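Local coordinates for protein nucleoporin NUP170 (Chaetomium thermophilum, PDB 5HAX) that probably serves as a structural scaffold subunit of the nuclear pore complex, joining a beta-propeller-like N-terminal domain to a helical C-terminal region, at residues Q345-R357 against S368-S380. Sequence-based numbering, arbitrary orientation.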
loop_
_atom_site.group_PDB
_atom_site.type_symbol
_atom_site.label_atom_id
_atom_site.label_comp_id
_atom_site.label_asym_id
_atom_site.label_seq_id
_atom_site.Cartn_x
_atom_site.Cartn_y
_atom_site.Cartn_z
ATOM N N GLN A 345 9.694 16.471 -14.478
ATOM C CA GLN A 345 8.450 16.993 -15.032
ATOM C C GLN A 345 7.638 17.815 -14.044
ATOM O O GLN A 345 7.098 18.858 -14.419
ATOM C CB GLN A 345 7.577 15.836 -15.534
ATOM C CG GLN A 345 8.136 15.088 -16.734
ATOM C CD GLN A 345 7.921 15.829 -18.039
ATOM O OE1 GLN A 345 7.618 17.022 -18.048
ATOM N NE2 GLN A 345 8.067 15.120 -19.152
ATOM N N PHE A 346 7.535 17.369 -12.793
ATOM C CA PHE A 346 6.621 17.952 -11.822
ATOM C C PHE A 346 7.297 18.032 -10.462
ATOM O O PHE A 346 8.051 17.131 -10.085
ATOM C CB PHE A 346 5.334 17.120 -11.733
ATOM C CG PHE A 346 4.421 17.534 -10.621
ATOM C CD1 PHE A 346 4.442 16.867 -9.407
ATOM C CD2 PHE A 346 3.540 18.586 -10.787
ATOM C CE1 PHE A 346 3.604 17.246 -8.381
ATOM C CE2 PHE A 346 2.699 18.971 -9.764
ATOM C CZ PHE A 346 2.730 18.301 -8.558
ATOM N N VAL A 347 7.018 19.108 -9.725
ATOM C CA VAL A 347 7.597 19.337 -8.404
ATOM C C VAL A 347 6.471 19.632 -7.422
ATOM O O VAL A 347 5.644 20.517 -7.667
ATOM C CB VAL A 347 8.605 20.506 -8.409
ATOM C CG1 VAL A 347 9.191 20.709 -7.013
ATOM C CG2 VAL A 347 9.709 20.262 -9.423
ATOM N N LYS A 348 6.454 18.904 -6.304
ATOM C CA LYS A 348 5.605 19.237 -5.166
ATOM C C LYS A 348 6.467 19.948 -4.130
ATOM O O LYS A 348 7.358 19.338 -3.527
ATOM C CB LYS A 348 4.948 17.989 -4.576
ATOM C CG LYS A 348 3.872 18.291 -3.527
ATOM C CD LYS A 348 2.656 18.992 -4.143
ATOM C CE LYS A 348 1.769 19.647 -3.091
ATOM N NZ LYS A 348 0.784 18.706 -2.495
ATOM N N PHE A 349 6.206 21.238 -3.930
ATOM C CA PHE A 349 6.976 22.029 -2.986
ATOM C C PHE A 349 6.482 21.814 -1.557
ATOM O O PHE A 349 5.357 21.360 -1.338
ATOM C CB PHE A 349 6.900 23.508 -3.351
ATOM C CG PHE A 349 7.723 23.877 -4.556
ATOM C CD1 PHE A 349 9.085 24.097 -4.440
ATOM C CD2 PHE A 349 7.133 24.006 -5.802
ATOM C CE1 PHE A 349 9.845 24.437 -5.543
ATOM C CE2 PHE A 349 7.889 24.347 -6.910
ATOM C CZ PHE A 349 9.247 24.562 -6.778
ATOM N N PRO A 350 7.307 22.144 -0.566
ATOM C CA PRO A 350 6.972 21.822 0.830
ATOM C C PRO A 350 5.792 22.628 1.339
ATOM O O PRO A 350 5.498 23.719 0.825
ATOM C CB PRO A 350 8.252 22.193 1.598
ATOM C CG PRO A 350 9.323 22.286 0.584
ATOM C CD PRO A 350 8.668 22.692 -0.693
ATOM N N PRO A 351 5.118 22.144 2.379
ATOM C CA PRO A 351 4.114 22.963 3.065
ATOM C C PRO A 351 4.787 24.081 3.847
ATOM O O PRO A 351 6.003 24.100 4.030
ATOM C CB PRO A 351 3.432 21.962 3.996
ATOM C CG PRO A 351 4.546 21.023 4.358
ATOM C CD PRO A 351 5.388 20.892 3.109
ATOM N N ARG A 352 3.970 25.019 4.326
ATOM C CA ARG A 352 4.468 26.172 5.069
ATOM C C ARG A 352 4.263 26.054 6.574
ATOM O O ARG A 352 5.113 26.512 7.344
ATOM C CB ARG A 352 3.795 27.453 4.565
ATOM C CG ARG A 352 4.410 28.727 5.135
ATOM C CD ARG A 352 4.220 29.908 4.198
ATOM N NE ARG A 352 5.138 29.862 3.063
ATOM C CZ ARG A 352 6.351 30.409 3.042
ATOM N NH1 ARG A 352 6.823 31.056 4.100
ATOM N NH2 ARG A 352 7.100 30.307 1.950
ATOM N N GLU A 353 3.166 25.444 7.012
ATOM C CA GLU A 353 2.873 25.348 8.438
ATOM C C GLU A 353 3.921 24.504 9.156
ATOM O O GLU A 353 4.213 23.375 8.750
ATOM C CB GLU A 353 1.485 24.742 8.648
ATOM C CG GLU A 353 0.589 25.539 9.582
ATOM C CD GLU A 353 -0.611 24.741 10.059
ATOM O OE1 GLU A 353 -0.416 23.771 10.821
ATOM O OE2 GLU A 353 -1.747 25.082 9.670
ATOM N N SER A 354 4.483 25.059 10.232
ATOM C CA SER A 354 5.403 24.349 11.104
ATOM C C SER A 354 4.659 23.752 12.291
ATOM O O SER A 354 3.563 24.197 12.643
ATOM C CB SER A 354 6.497 25.295 11.599
ATOM O OG SER A 354 7.503 25.475 10.616
ATOM N N PRO A 355 5.232 22.735 12.934
ATOM C CA PRO A 355 4.568 22.134 14.099
ATOM C C PRO A 355 4.569 23.087 15.286
ATOM O O PRO A 355 5.532 23.824 15.512
ATOM C CB PRO A 355 5.409 20.884 14.378
ATOM C CG PRO A 355 6.761 21.215 13.828
ATOM C CD PRO A 355 6.525 22.093 12.637
ATOM N N THR A 356 3.476 23.066 16.048
ATOM C CA THR A 356 3.311 23.960 17.188
ATOM C C THR A 356 2.624 23.233 18.334
ATOM O O THR A 356 1.797 22.342 18.123
ATOM C CB THR A 356 2.494 25.208 16.818
ATOM O OG1 THR A 356 1.251 24.814 16.226
ATOM C CG2 THR A 356 3.265 26.085 15.842
ATOM N N ARG A 357 2.985 23.631 19.557
ATOM C CA ARG A 357 2.307 23.127 20.746
ATOM C C ARG A 357 0.886 23.670 20.832
ATOM O O ARG A 357 -0.061 22.926 21.115
ATOM C CB ARG A 357 3.106 23.503 21.996
ATOM C CG ARG A 357 2.405 23.214 23.318
ATOM C CD ARG A 357 3.278 23.598 24.506
ATOM N NE ARG A 357 2.587 23.407 25.778
ATOM C CZ ARG A 357 1.781 24.304 26.340
ATOM N NH1 ARG A 357 1.552 25.469 25.748
ATOM N NH2 ARG A 357 1.197 24.032 27.499
ATOM N N SER A 368 -3.196 31.834 -2.593
ATOM C CA SER A 368 -3.534 30.877 -3.641
ATOM C C SER A 368 -2.406 30.743 -4.663
ATOM O O SER A 368 -2.499 29.946 -5.596
ATOM C CB SER A 368 -4.828 31.293 -4.342
ATOM O OG SER A 368 -4.719 32.598 -4.885
ATOM N N GLN A 369 -1.347 31.527 -4.485
ATOM C CA GLN A 369 -0.190 31.439 -5.361
ATOM C C GLN A 369 0.624 30.187 -5.046
ATOM O O GLN A 369 0.513 29.592 -3.971
ATOM C CB GLN A 369 0.693 32.679 -5.212
ATOM C CG GLN A 369 0.030 33.974 -5.648
ATOM C CD GLN A 369 -0.316 33.984 -7.125
ATOM O OE1 GLN A 369 0.395 33.400 -7.944
ATOM N NE2 GLN A 369 -1.414 34.643 -7.473
ATOM N N LEU A 370 1.448 29.784 -6.009
ATOM C CA LEU A 370 2.383 28.690 -5.781
ATOM C C LEU A 370 3.395 29.092 -4.717
ATOM O O LEU A 370 4.109 30.087 -4.875
ATOM C CB LEU A 370 3.096 28.323 -7.082
ATOM C CG LEU A 370 4.113 27.182 -6.977
ATOM C CD1 LEU A 370 3.418 25.868 -6.637
ATOM C CD2 LEU A 370 4.919 27.053 -8.260
ATOM N N ASP A 371 3.447 28.324 -3.629
ATOM C CA ASP A 371 4.429 28.544 -2.564
ATOM C C ASP A 371 5.656 27.701 -2.882
ATOM O O ASP A 371 5.653 26.481 -2.704
ATOM C CB ASP A 371 3.844 28.188 -1.203
ATOM C CG ASP A 371 4.744 28.607 -0.056
ATOM O OD1 ASP A 371 5.901 29.008 -0.306
ATOM O OD2 ASP A 371 4.289 28.526 1.101
ATOM N N LYS A 372 6.722 28.365 -3.336
ATOM C CA LYS A 372 7.952 27.704 -3.760
ATOM C C LYS A 372 9.149 28.103 -2.902
ATOM O O LYS A 372 10.296 27.945 -3.337
ATOM C CB LYS A 372 8.230 28.026 -5.229
ATOM C CG LYS A 372 8.419 29.517 -5.495
ATOM C CD LYS A 372 8.552 29.819 -6.978
ATOM C CE LYS A 372 8.892 31.283 -7.215
ATOM N NZ LYS A 372 9.139 31.576 -8.652
ATOM N N THR A 373 8.913 28.615 -1.686
ATOM C CA THR A 373 9.988 29.135 -0.844
ATOM C C THR A 373 9.925 28.646 0.600
ATOM O O THR A 373 10.705 29.125 1.433
ATOM C CB THR A 373 9.976 30.670 -0.853
ATOM O OG1 THR A 373 8.675 31.145 -0.479
ATOM C CG2 THR A 373 10.335 31.205 -2.235
ATOM N N SER A 374 9.039 27.709 0.927
ATOM C CA SER A 374 8.900 27.293 2.318
ATOM C C SER A 374 10.119 26.507 2.784
ATOM O O SER A 374 10.663 25.675 2.052
ATOM C CB SER A 374 7.649 26.442 2.511
ATOM O OG SER A 374 7.592 25.982 3.850
ATOM N N ARG A 375 10.531 26.766 4.025
ATOM C CA ARG A 375 11.646 26.076 4.659
ATOM C C ARG A 375 11.182 25.066 5.704
ATOM O O ARG A 375 11.998 24.596 6.503
ATOM C CB ARG A 375 12.588 27.093 5.311
ATOM C CG ARG A 375 13.074 28.199 4.381
ATOM C CD ARG A 375 14.263 27.761 3.544
ATOM N NE ARG A 375 15.388 27.342 4.376
ATOM C CZ ARG A 375 16.140 28.169 5.095
ATOM N NH1 ARG A 375 15.892 29.472 5.098
ATOM N NH2 ARG A 375 17.141 27.690 5.822
ATOM N N ALA A 376 9.891 24.715 5.709
ATOM C CA ALA A 376 9.338 23.910 6.793
ATOM C C ALA A 376 9.917 22.501 6.813
ATOM O O ALA A 376 9.973 21.873 7.876
ATOM C CB ALA A 376 7.816 23.852 6.674
ATOM N N LEU A 377 10.338 21.983 5.658
ATOM C CA LEU A 377 10.941 20.659 5.558
ATOM C C LEU A 377 12.455 20.727 5.386
ATOM O O LEU A 377 13.068 19.747 4.949
ATOM C CB LEU A 377 10.315 19.878 4.402
ATOM C CG LEU A 377 8.801 19.655 4.447
ATOM C CD1 LEU A 377 8.365 18.767 3.292
ATOM C CD2 LEU A 377 8.362 19.054 5.778
ATOM N N ASP A 378 13.064 21.861 5.720
ATOM C CA ASP A 378 14.505 22.048 5.579
ATOM C C ASP A 378 15.170 21.992 6.956
ATOM O O ASP A 378 14.867 22.818 7.818
ATOM C CB ASP A 378 14.795 23.384 4.890
ATOM C CG ASP A 378 16.279 23.642 4.704
ATOM O OD1 ASP A 378 17.074 22.684 4.784
ATOM O OD2 ASP A 378 16.652 24.811 4.467
ATOM N N PRO A 379 16.082 21.027 7.177
ATOM C CA PRO A 379 16.602 19.979 6.289
ATOM C C PRO A 379 15.819 18.667 6.344
ATOM O O PRO A 379 15.387 18.255 7.420
ATOM C CB PRO A 379 18.016 19.765 6.819
ATOM C CG PRO A 379 17.872 19.977 8.286
ATOM C CD PRO A 379 16.787 21.020 8.471
ATOM N N SER A 380 15.655 18.022 5.192
ATOM C CA SER A 380 15.082 16.685 5.105
ATOM C C SER A 380 16.214 15.666 5.064
ATOM O O SER A 380 17.020 15.668 4.125
ATOM C CB SER A 380 14.192 16.556 3.870
ATOM O OG SER A 380 13.060 17.400 3.979
HETATM O O HOH W 1 7.070 25.795 -0.570
HETATM O O HOH W 2 3.338 25.619 0.958
HETATM O O HOH W 3 9.497 22.667 10.407
#
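F349 to P351 pack against K372, S374 and L377 in the connection between two blades of the beta-propeller-like domain, where the chain leaves strand 341-348 and later enters strand 380-386 of the next sheet. The tightly packed part is mostly apolar, with one buried hydroxyl, S374 OG. CB of K372 sits over one face of the F349 ring, 3.8 Å from its centroid and almost on the normal, a CH-pi contact; V347 CG1 covers the opposite face. The lysine chain runs on past the ring, and its NZ bonds to S283 O. Beside it, L377 CD1 meets P350 CB at 3.8 Å and P351 CD at 3.7 Å, with F405 of strand 403-409 also touching P351 and L377. The solvent side is polar and carried by R352, which meets the D371 carboxylate with one nitrogen to each oxygen. R352 NE reaches D371 OD2 at 2.5 Å and R352 NH2 reaches D371 OD1 at 2.9 Å, both N-H...O angles being 173°, and the guanidinium and carboxylate planes are 17° apart, nearly coplanar. With CG of D371 anti to its own N (chi1 -171°), the carboxylate swings towards the arginine. A leucine in place of D371 would probably leave the R352 guanidinium without this counter-charge and freer to turn. Two waters join the halves: one lies within bonding distance of P350 O and D371 O and accepts from S374 N, the other links P350 O and D371 OD2. On the packed side, S374 OG accepts from A376 N in an ST turn while donating to P351 O over a very short 2.5 Å.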